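Local coordinates for protein phenol hydroxylase component phL (Pseudomonas stutzeri, PDB 3U52) that probably serves as the smaller, non-catalytic hydroxylase subunit of a multicomponent phenol hydroxylase, packing against a partner chain in the six-chain assembly, at residues K117-V129 against A181-W195. Numbering follows the deposited sequence.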
ATOM      1  N   LYS D 117      34.677  21.071 -24.741  1.00 32.90           N
ATOM      2  CA  LYS D 117      35.920  20.879 -23.985  1.00 33.47           C
ATOM      3  C   LYS D 117      35.901  21.665 -22.695  1.00 32.42           C
ATOM      4  O   LYS D 117      36.361  21.179 -21.681  1.00 31.76           O
ATOM      5  CB  LYS D 117      37.158  21.183 -24.826  1.00 34.05           C
ATOM      6  CG  LYS D 117      37.674  19.950 -25.644  1.00 40.26           C
ATOM      7  CD  LYS D 117      36.543  19.192 -26.430  1.00 44.45           C
ATOM      8  CE  LYS D 117      37.040  17.930 -27.145  1.00 47.32           C
ATOM      9  NZ  LYS D 117      35.887  17.002 -27.396  1.00 49.73           N
ATOM     10  N   GLN D 118      35.334  22.869 -22.734  1.00 32.78           N
ATOM     11  CA  GLN D 118      35.107  23.668 -21.533  1.00 32.43           C
ATOM     12  C   GLN D 118      34.265  22.915 -20.499  1.00 31.96           C
ATOM     13  O   GLN D 118      34.496  23.067 -19.315  1.00 32.52           O
ATOM     14  CB  GLN D 118      34.411  25.000 -21.847  1.00 33.29           C
ATOM     15  CG  GLN D 118      35.308  26.076 -22.494  1.00 38.01           C
ATOM     16  CD  GLN D 118      34.566  27.416 -22.711  1.00 44.60           C
ATOM     17  OE1 GLN D 118      33.641  27.502 -23.519  1.00 46.45           O
ATOM     18  NE2 GLN D 118      34.984  28.459 -21.992  1.00 46.12           N
ATOM     19  N   LEU D 119      33.280  22.135 -20.931  1.00 29.93           N
ATOM     20  CA  LEU D 119      32.503  21.325 -19.970  1.00 28.78           C
ATOM     21  C   LEU D 119      33.303  20.167 -19.421  1.00 27.48           C
ATOM     22  O   LEU D 119      33.239  19.869 -18.229  1.00 26.28           O
ATOM     23  CB  LEU D 119      31.226  20.803 -20.607  1.00 29.06           C
ATOM     24  CG  LEU D 119      30.197  21.852 -21.036  1.00 29.98           C
ATOM     25  CD1 LEU D 119      29.002  21.166 -21.641  1.00 29.17           C
ATOM     26  CD2 LEU D 119      29.767  22.767 -19.872  1.00 30.46           C
ATOM     27  N   LEU D 120      34.049  19.509 -20.299  1.00 27.42           N
ATOM     28  CA  LEU D 120      34.890  18.389 -19.901  1.00 26.92           C
ATOM     29  C   LEU D 120      35.995  18.831 -18.946  1.00 26.87           C
ATOM     30  O   LEU D 120      36.509  18.029 -18.148  1.00 26.85           O
ATOM     31  CB  LEU D 120      35.496  17.735 -21.130  1.00 26.81           C
ATOM     32  CG  LEU D 120      34.488  17.063 -22.050  1.00 27.93           C
ATOM     33  CD1 LEU D 120      35.202  16.257 -23.152  1.00 26.72           C
ATOM     34  CD2 LEU D 120      33.529  16.185 -21.202  1.00 26.23           C
ATOM     35  N   ARG D 121      36.363  20.108 -19.042  1.00 27.24           N
ATOM     36  CA  ARG D 121      37.491  20.658 -18.286  1.00 27.30           C
ATOM     37  C   ARG D 121      37.051  21.374 -17.011  1.00 27.17           C
ATOM     38  O   ARG D 121      37.761  21.311 -15.997  1.00 26.64           O
ATOM     39  CB  ARG D 121      38.360  21.594 -19.170  1.00 28.18           C
ATOM     40  CG  ARG D 121      39.510  22.260 -18.420  1.00 30.90           C
ATOM     41  CD  ARG D 121      40.471  23.002 -19.367  1.00 37.31           C
ATOM     42  NE  ARG D 121      41.683  23.423 -18.659  1.00 37.13           N
ATOM     43  CZ  ARG D 121      41.949  24.664 -18.251  1.00 38.21           C
ATOM     44  NH1 ARG D 121      41.110  25.675 -18.501  1.00 35.75           N
ATOM     45  NH2 ARG D 121      43.094  24.896 -17.617  1.00 38.07           N
ATOM     46  N   LEU D 122      35.903  22.047 -17.049  1.00 26.03           N
ATOM     47  CA  LEU D 122      35.500  22.864 -15.904  1.00 26.75           C
ATOM     48  C   LEU D 122      34.455  22.188 -15.007  1.00 26.41           C
ATOM     49  O   LEU D 122      34.453  22.411 -13.803  1.00 27.45           O
ATOM     50  CB  LEU D 122      34.974  24.215 -16.387  1.00 27.18           C
ATOM     51  CG  LEU D 122      36.013  25.006 -17.194  1.00 29.77           C
ATOM     52  CD1 LEU D 122      35.385  26.289 -17.724  1.00 31.59           C
ATOM     53  CD2 LEU D 122      37.238  25.299 -16.318  1.00 32.81           C
ATOM     54  N   LEU D 123      33.605  21.362 -15.610  1.00 25.53           N
ATOM     55  CA  LEU D 123      32.424  20.768 -14.933  1.00 24.77           C
ATOM     56  C   LEU D 123      32.584  19.278 -14.657  1.00 23.68           C
ATOM     57  O   LEU D 123      32.489  18.835 -13.515  1.00 24.44           O
ATOM     58  CB  LEU D 123      31.137  21.019 -15.754  1.00 24.62           C
ATOM     59  CG  LEU D 123      29.835  20.524 -15.077  1.00 25.18           C
ATOM     60  CD1 LEU D 123      29.642  21.266 -13.756  1.00 25.04           C
ATOM     61  CD2 LEU D 123      28.656  20.729 -15.983  1.00 26.27           C
ATOM     62  N   VAL D 124      32.840  18.491 -15.686  1.00 22.81           N
ATOM     63  CA  VAL D 124      32.830  17.046 -15.508  1.00 23.59           C
ATOM     64  C   VAL D 124      33.821  16.511 -14.445  1.00 25.07           C
ATOM     65  O   VAL D 124      33.458  15.567 -13.730  1.00 26.47           O
ATOM     66  CB  VAL D 124      32.857  16.276 -16.883  1.00 23.42           C
ATOM     67  CG1 VAL D 124      32.986  14.792 -16.681  1.00 21.70           C
ATOM     68  CG2 VAL D 124      31.567  16.616 -17.693  1.00 22.56           C
ATOM     69  N   PRO D 125      35.062  17.088 -14.322  1.00 24.53           N
ATOM     70  CA  PRO D 125      35.961  16.479 -13.320  1.00 23.66           C
ATOM     71  C   PRO D 125      35.509  16.599 -11.850  1.00 23.43           C
ATOM     72  O   PRO D 125      36.014  15.880 -10.990  1.00 23.59           O
ATOM     73  CB  PRO D 125      37.329  17.148 -13.583  1.00 23.69           C
ATOM     74  CG  PRO D 125      37.228  17.691 -15.028  1.00 23.68           C
ATOM     75  CD  PRO D 125      35.744  18.122 -15.109  1.00 24.88           C
ATOM     76  N   LEU D 126      34.532  17.456 -11.576  1.00 22.61           N
ATOM     77  CA  LEU D 126      33.853  17.457 -10.305  1.00 21.79           C
ATOM     78  C   LEU D 126      33.275  16.092  -9.886  1.00 22.08           C
ATOM     79  O   LEU D 126      33.051  15.897  -8.704  1.00 21.55           O
ATOM     80  CB  LEU D 126      32.729  18.511 -10.277  1.00 22.94           C
ATOM     81  CG  LEU D 126      33.121  19.990 -10.460  1.00 25.18           C
ATOM     82  CD1 LEU D 126      31.869  20.874 -10.316  1.00 28.97           C
ATOM     83  CD2 LEU D 126      34.125  20.360  -9.408  1.00 28.41           C
ATOM     84  N   ARG D 127      33.028  15.157 -10.819  1.00 21.53           N
ATOM     85  CA  ARG D 127      32.661  13.803 -10.380  1.00 22.38           C
ATOM     86  C   ARG D 127      33.682  13.167  -9.462  1.00 22.03           C
ATOM     87  O   ARG D 127      33.340  12.292  -8.663  1.00 20.62           O
ATOM     88  CB  ARG D 127      32.426  12.851 -11.551  1.00 22.11           C
ATOM     89  CG  ARG D 127      33.556  12.719 -12.551  1.00 22.51           C
ATOM     90  CD  ARG D 127      33.168  11.775 -13.673  1.00 26.59           C
ATOM     91  NE  ARG D 127      34.322  11.583 -14.532  1.00 30.78           N
ATOM     92  CZ  ARG D 127      34.822  10.407 -14.909  1.00 32.27           C
ATOM     93  NH1 ARG D 127      34.222   9.268 -14.580  1.00 29.95           N
ATOM     94  NH2 ARG D 127      35.898  10.391 -15.688  1.00 28.82           N
ATOM     95  N   HIS D 128      34.957  13.558  -9.613  1.00 22.10           N
ATOM     96  CA  HIS D 128      36.025  12.981  -8.774  1.00 21.50           C
ATOM     97  C   HIS D 128      35.975  13.543  -7.348  1.00 21.25           C
ATOM     98  O   HIS D 128      36.270  12.877  -6.334  1.00 22.24           O
ATOM     99  CB  HIS D 128      37.380  13.235  -9.448  1.00 20.40           C
ATOM    100  CG  HIS D 128      37.471  12.719 -10.852  1.00 19.06           C
ATOM    101  ND1 HIS D 128      37.385  11.378 -11.172  1.00 18.68           N
ATOM    102  CD2 HIS D 128      37.642  13.371 -12.026  1.00 15.09           C
ATOM    103  CE1 HIS D 128      37.531  11.231 -12.477  1.00 18.52           C
ATOM    104  NE2 HIS D 128      37.688  12.429 -13.012  1.00 18.25           N
ATOM    105  N   VAL D 129      35.516  14.767  -7.252  1.00 20.34           N
ATOM    106  CA  VAL D 129      35.316  15.429  -5.974  1.00 20.89           C
ATOM    107  C   VAL D 129      34.121  14.768  -5.277  1.00 21.79           C
ATOM    108  O   VAL D 129      34.170  14.473  -4.073  1.00 21.08           O
ATOM    109  CB  VAL D 129      35.090  16.946  -6.198  1.00 20.28           C
ATOM    110  CG1 VAL D 129      34.754  17.695  -4.881  1.00 22.45           C
ATOM    111  CG2 VAL D 129      36.340  17.550  -6.877  1.00 21.31           C
ATOM    112  N   ALA D 181      34.780  10.895 -23.781  1.00 27.68           N
ATOM    113  CA  ALA D 181      34.751  12.192 -23.110  1.00 26.69           C
ATOM    114  C   ALA D 181      35.088  12.019 -21.646  1.00 26.46           C
ATOM    115  O   ALA D 181      35.571  12.940 -21.028  1.00 26.51           O
ATOM    116  CB  ALA D 181      33.383  12.896 -23.258  1.00 26.92           C
ATOM    117  N   LEU D 182      34.835  10.835 -21.090  1.00 26.07           N
ATOM    118  CA  LEU D 182      35.167  10.580 -19.694  1.00 26.71           C
ATOM    119  C   LEU D 182      36.673  10.360 -19.532  1.00 27.50           C
ATOM    120  O   LEU D 182      37.288  10.811 -18.556  1.00 27.45           O
ATOM    121  CB  LEU D 182      34.418   9.369 -19.201  1.00 26.56           C
ATOM    122  CG  LEU D 182      33.230   9.515 -18.253  1.00 28.43           C
ATOM    123  CD1 LEU D 182      32.826  10.903 -17.812  1.00 29.21           C
ATOM    124  CD2 LEU D 182      32.078   8.682 -18.694  1.00 25.73           C
ATOM    125  N   ASP D 183      37.257   9.667 -20.501  1.00 28.16           N
ATOM    126  CA  ASP D 183      38.731   9.527 -20.593  1.00 29.31           C
ATOM    127  C   ASP D 183      39.417  10.897 -20.638  1.00 28.83           C
ATOM    128  O   ASP D 183      40.372  11.156 -19.912  1.00 29.73           O
ATOM    129  CB  ASP D 183      39.111   8.701 -21.834  1.00 29.19           C
ATOM    130  CG  ASP D 183      38.659   7.245 -21.750  1.00 33.05           C
ATOM    131  OD1 ASP D 183      38.176   6.781 -20.680  1.00 34.30           O
ATOM    132  OD2 ASP D 183      38.821   6.506 -22.760  1.00 34.65           O
ATOM    133  N   GLU D 184      38.910  11.779 -21.490  1.00 29.10           N
ATOM    134  CA  GLU D 184      39.492  13.092 -21.689  1.00 29.65           C
ATOM    135  C   GLU D 184      39.443  13.922 -20.415  1.00 29.21           C
ATOM    136  O   GLU D 184      40.435  14.554 -20.042  1.00 28.82           O
ATOM    137  CB  GLU D 184      38.766  13.798 -22.835  1.00 30.42           C
ATOM    138  CG  GLU D 184      39.131  15.259 -22.997  1.00 34.81           C
ATOM    139  CD  GLU D 184      38.518  15.904 -24.242  1.00 38.89           C
ATOM    140  OE1 GLU D 184      37.988  15.169 -25.110  1.00 42.29           O
ATOM    141  OE2 GLU D 184      38.563  17.154 -24.336  1.00 39.71           O
ATOM    142  N   SER D 185      38.274  13.931 -19.766  1.00 28.41           N
ATOM    143  CA  SER D 185      38.024  14.713 -18.563  1.00 27.49           C
ATOM    144  C   SER D 185      38.838  14.192 -17.411  1.00 26.48           C
ATOM    145  O   SER D 185      39.347  14.968 -16.649  1.00 25.99           O
ATOM    146  CB  SER D 185      36.540  14.675 -18.200  1.00 28.18           C
ATOM    147  OG  SER D 185      36.257  15.679 -17.261  1.00 30.43           O
ATOM    148  N   LYS D 186      38.966  12.880 -17.281  1.00 26.99           N
ATOM    149  CA  LYS D 186      39.853  12.324 -16.271  1.00 27.38           C
ATOM    150  C   LYS D 186      41.315  12.764 -16.458  1.00 27.79           C
ATOM    151  O   LYS D 186      41.990  13.015 -15.488  1.00 29.18           O
ATOM    152  CB  LYS D 186      39.788  10.823 -16.211  1.00 27.27           C
ATOM    153  CG  LYS D 186      40.388  10.250 -14.925  1.00 29.51           C
ATOM    154  CD  LYS D 186      39.657   8.965 -14.661  1.00 28.61           C
ATOM    155  CE  LYS D 186      40.160   8.224 -13.453  1.00 30.32           C
ATOM    156  NZ  LYS D 186      39.615   6.811 -13.554  1.00 27.07           N
ATOM    157  N   ALA D 187      41.768  12.879 -17.699  1.00 28.45           N
ATOM    158  CA  ALA D 187      43.107  13.354 -17.991  1.00 28.35           C
ATOM    159  C   ALA D 187      43.291  14.775 -17.480  1.00 28.30           C
ATOM    160  O   ALA D 187      44.345  15.070 -16.954  1.00 29.84           O
ATOM    161  CB  ALA D 187      43.418  13.237 -19.472  1.00 28.21           C
ATOM    162  N   TYR D 188      42.266  15.638 -17.562  1.00 28.40           N
ATOM    163  CA  TYR D 188      42.340  16.987 -16.923  1.00 27.84           C
ATOM    164  C   TYR D 188      42.536  16.916 -15.380  1.00 27.26           C
ATOM    165  O   TYR D 188      43.400  17.572 -14.813  1.00 26.81           O
ATOM    166  CB  TYR D 188      41.110  17.864 -17.271  1.00 28.96           C
ATOM    167  CG  TYR D 188      40.937  18.144 -18.749  1.00 29.05           C
ATOM    168  CD1 TYR D 188      39.745  17.861 -19.403  1.00 31.38           C
ATOM    169  CD2 TYR D 188      41.987  18.677 -19.496  1.00 34.22           C
ATOM    170  CE1 TYR D 188      39.588  18.108 -20.763  1.00 30.18           C
ATOM    171  CE2 TYR D 188      41.857  18.930 -20.846  1.00 34.78           C
ATOM    172  CZ  TYR D 188      40.655  18.628 -21.478  1.00 34.59           C
ATOM    173  OH  TYR D 188      40.552  18.865 -22.822  1.00 35.07           O
ATOM    174  N   TRP D 189      41.711  16.111 -14.717  1.00 25.67           N
ATOM    175  CA  TRP D 189      41.798  15.867 -13.277  1.00 25.15           C
ATOM    176  C   TRP D 189      43.213  15.456 -12.864  1.00 25.33           C
ATOM    177  O   TRP D 189      43.743  15.992 -11.873  1.00 25.79           O
ATOM    178  CB  TRP D 189      40.780  14.790 -12.888  1.00 23.01           C
ATOM    179  CG  TRP D 189      40.786  14.344 -11.513  1.00 20.64           C
ATOM    180  CD1 TRP D 189      41.177  13.107 -11.057  1.00 20.38           C
ATOM    181  CD2 TRP D 189      40.369  15.088 -10.372  1.00 21.15           C
ATOM    182  NE1 TRP D 189      41.027  13.046  -9.682  1.00 20.73           N
ATOM    183  CE2 TRP D 189      40.546  14.254  -9.240  1.00 21.40           C
ATOM    184  CE3 TRP D 189      39.864  16.397 -10.184  1.00 16.13           C
ATOM    185  CZ2 TRP D 189      40.189  14.659  -7.950  1.00 21.74           C
ATOM    186  CZ3 TRP D 189      39.541  16.808  -8.880  1.00 20.85           C
ATOM    187  CH2 TRP D 189      39.730  15.956  -7.787  1.00 22.62           C
ATOM    188  N   MET D 190      43.807  14.546 -13.618  1.00 25.29           N
ATOM    189  CA  MET D 190      45.108  13.933 -13.269  1.00 27.06           C
ATOM    190  C   MET D 190      46.328  14.826 -13.618  1.00 28.70           C
ATOM    191  O   MET D 190      47.301  14.895 -12.842  1.00 27.14           O
ATOM    192  CB  MET D 190      45.285  12.578 -13.938  1.00 26.95           C
ATOM    193  CG  MET D 190      44.371  11.436 -13.413  1.00 27.06           C
ATOM    194  SD  MET D 190      44.501  11.140 -11.652  1.00 31.81           S
ATOM    195  CE  MET D 190      46.084  10.274 -11.532  1.00 31.21           C
ATOM    196  N   ASP D 191      46.240  15.517 -14.750  1.00 29.44           N
ATOM    197  CA  ASP D 191      47.393  16.231 -15.341  1.00 31.70           C
ATOM    198  C   ASP D 191      47.269  17.735 -15.584  1.00 32.25           C
ATOM    199  O   ASP D 191      48.281  18.396 -15.740  1.00 32.25           O
ATOM    200  CB  ASP D 191      47.798  15.554 -16.642  1.00 31.71           C
ATOM    201  CG  ASP D 191      48.192  14.098 -16.443  1.00 37.40           C
ATOM    202  OD1 ASP D 191      48.845  13.759 -15.417  1.00 41.82           O
ATOM    203  OD2 ASP D 191      47.835  13.271 -17.315  1.00 41.83           O
ATOM    204  N   ASP D 192      46.053  18.292 -15.649  1.00 32.89           N
ATOM    205  CA  ASP D 192      45.918  19.740 -15.821  1.00 33.57           C
ATOM    206  C   ASP D 192      46.250  20.438 -14.511  1.00 33.96           C
ATOM    207  O   ASP D 192      45.679  20.133 -13.466  1.00 33.34           O
ATOM    208  CB  ASP D 192      44.510  20.142 -16.290  1.00 34.00           C
ATOM    209  CG  ASP D 192      44.413  21.625 -16.684  1.00 37.12           C
ATOM    210  OD1 ASP D 192      45.008  22.505 -16.017  1.00 36.50           O
ATOM    211  OD2 ASP D 192      43.733  21.922 -17.685  1.00 42.23           O
ATOM    212  N   GLU D 193      47.150  21.417 -14.570  1.00 33.70           N
ATOM    213  CA  GLU D 193      47.563  22.139 -13.368  1.00 34.05           C
ATOM    214  C   GLU D 193      46.389  22.810 -12.638  1.00 32.23           C
ATOM    215  O   GLU D 193      46.429  22.954 -11.435  1.00 31.72           O
ATOM    216  CB  GLU D 193      48.688  23.150 -13.702  1.00 35.46           C
ATOM    217  CG  GLU D 193      48.256  24.203 -14.758  1.00 42.09           C
ATOM    218  CD  GLU D 193      49.364  25.224 -15.081  1.00 49.39           C
ATOM    219  OE1 GLU D 193      49.251  26.391 -14.609  1.00 51.07           O
ATOM    220  OE2 GLU D 193      50.338  24.843 -15.787  1.00 51.74           O
ATOM    221  N   MET D 194      45.359  23.200 -13.378  1.00 31.11           N
ATOM    222  CA  MET D 194      44.149  23.828 -12.852  1.00 30.62           C
ATOM    223  C   MET D 194      43.493  22.951 -11.778  1.00 29.71           C
ATOM    224  O   MET D 194      42.973  23.492 -10.787  1.00 30.28           O
ATOM    225  CB  MET D 194      43.147  23.998 -13.991  1.00 31.85           C
ATOM    226  CG  MET D 194      42.076  25.093 -13.804  1.00 37.34           C
ATOM    227  SD  MET D 194      40.588  24.661 -14.777  1.00 42.82           S
ATOM    228  CE  MET D 194      39.781  23.707 -13.514  1.00 45.10           C
ATOM    229  N   TRP D 195      43.502  21.615 -11.969  1.00 27.98           N
ATOM    230  CA  TRP D 195      42.847  20.690 -11.017  1.00 26.68           C
ATOM    231  C   TRP D 195      43.727  20.234  -9.877  1.00 27.16           C
ATOM    232  O   TRP D 195      43.229  19.568  -8.942  1.00 26.75           O
ATOM    233  CB  TRP D 195      42.239  19.456 -11.728  1.00 26.12           C
ATOM    234  CG  TRP D 195      41.064  19.866 -12.476  1.00 24.44           C
ATOM    235  CD1 TRP D 195      40.998  20.152 -13.804  1.00 24.87           C
ATOM    236  CD2 TRP D 195      39.764  20.147 -11.928  1.00 23.44           C
ATOM    237  NE1 TRP D 195      39.703  20.570 -14.134  1.00 25.77           N
ATOM    238  CE2 TRP D 195      38.943  20.590 -12.994  1.00 23.29           C
ATOM    239  CE3 TRP D 195      39.216  20.060 -10.639  1.00 24.20           C
ATOM    240  CZ2 TRP D 195      37.599  20.961 -12.808  1.00 23.73           C
ATOM    241  CZ3 TRP D 195      37.884  20.415 -10.449  1.00 25.38           C
ATOM    242  CH2 TRP D 195      37.085  20.849 -11.538  1.00 24.42           C
TER
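Leu120 and Ser185 mark the close approach of helices 117-122 and 181-191, whose axes come within 8.6 Å, crossing at -48°. Leu120 fits as a knob among Ala181, Glu184, Ser185 and Tyr188. Leu120 O, bypassed by Val124 N, which bonds to Leu119 O instead, accepts a short hydrogen bond from Ser185 OG at 2.5 Å on an in-plane lone pair. Arg121 O takes Trp195 NE1 at 2.8 Å within the indole plane, while Pro125 CB lies over one indole face. Arg121 reaches Asp192 by an extended chain, CG anti to the backbone N (chi1 177°); NE and NH2 both grip OD2, NE at 2.7 Å, and Met194 SD covers one guanidinium face. The His128 ring stacks on the five-membered ring of Trp189, planes 24° apart, and His128 CB sits 3.5 Å from the six-membered ring's centroid; Val129 CG2 packs on Trp189 CZ3 at 3.8 Å. An alanine for Trp189 would probably leave His128 unstacked and open a gap beside Val129. Leu182 CD1 covers one Arg127 guanidinium face. This end borders the subunit interface: His128 ND1 hydrogen-bonds to backbone, and Arg127 NH2 salt-bridges to an acidic side chain, both of another protein's chain.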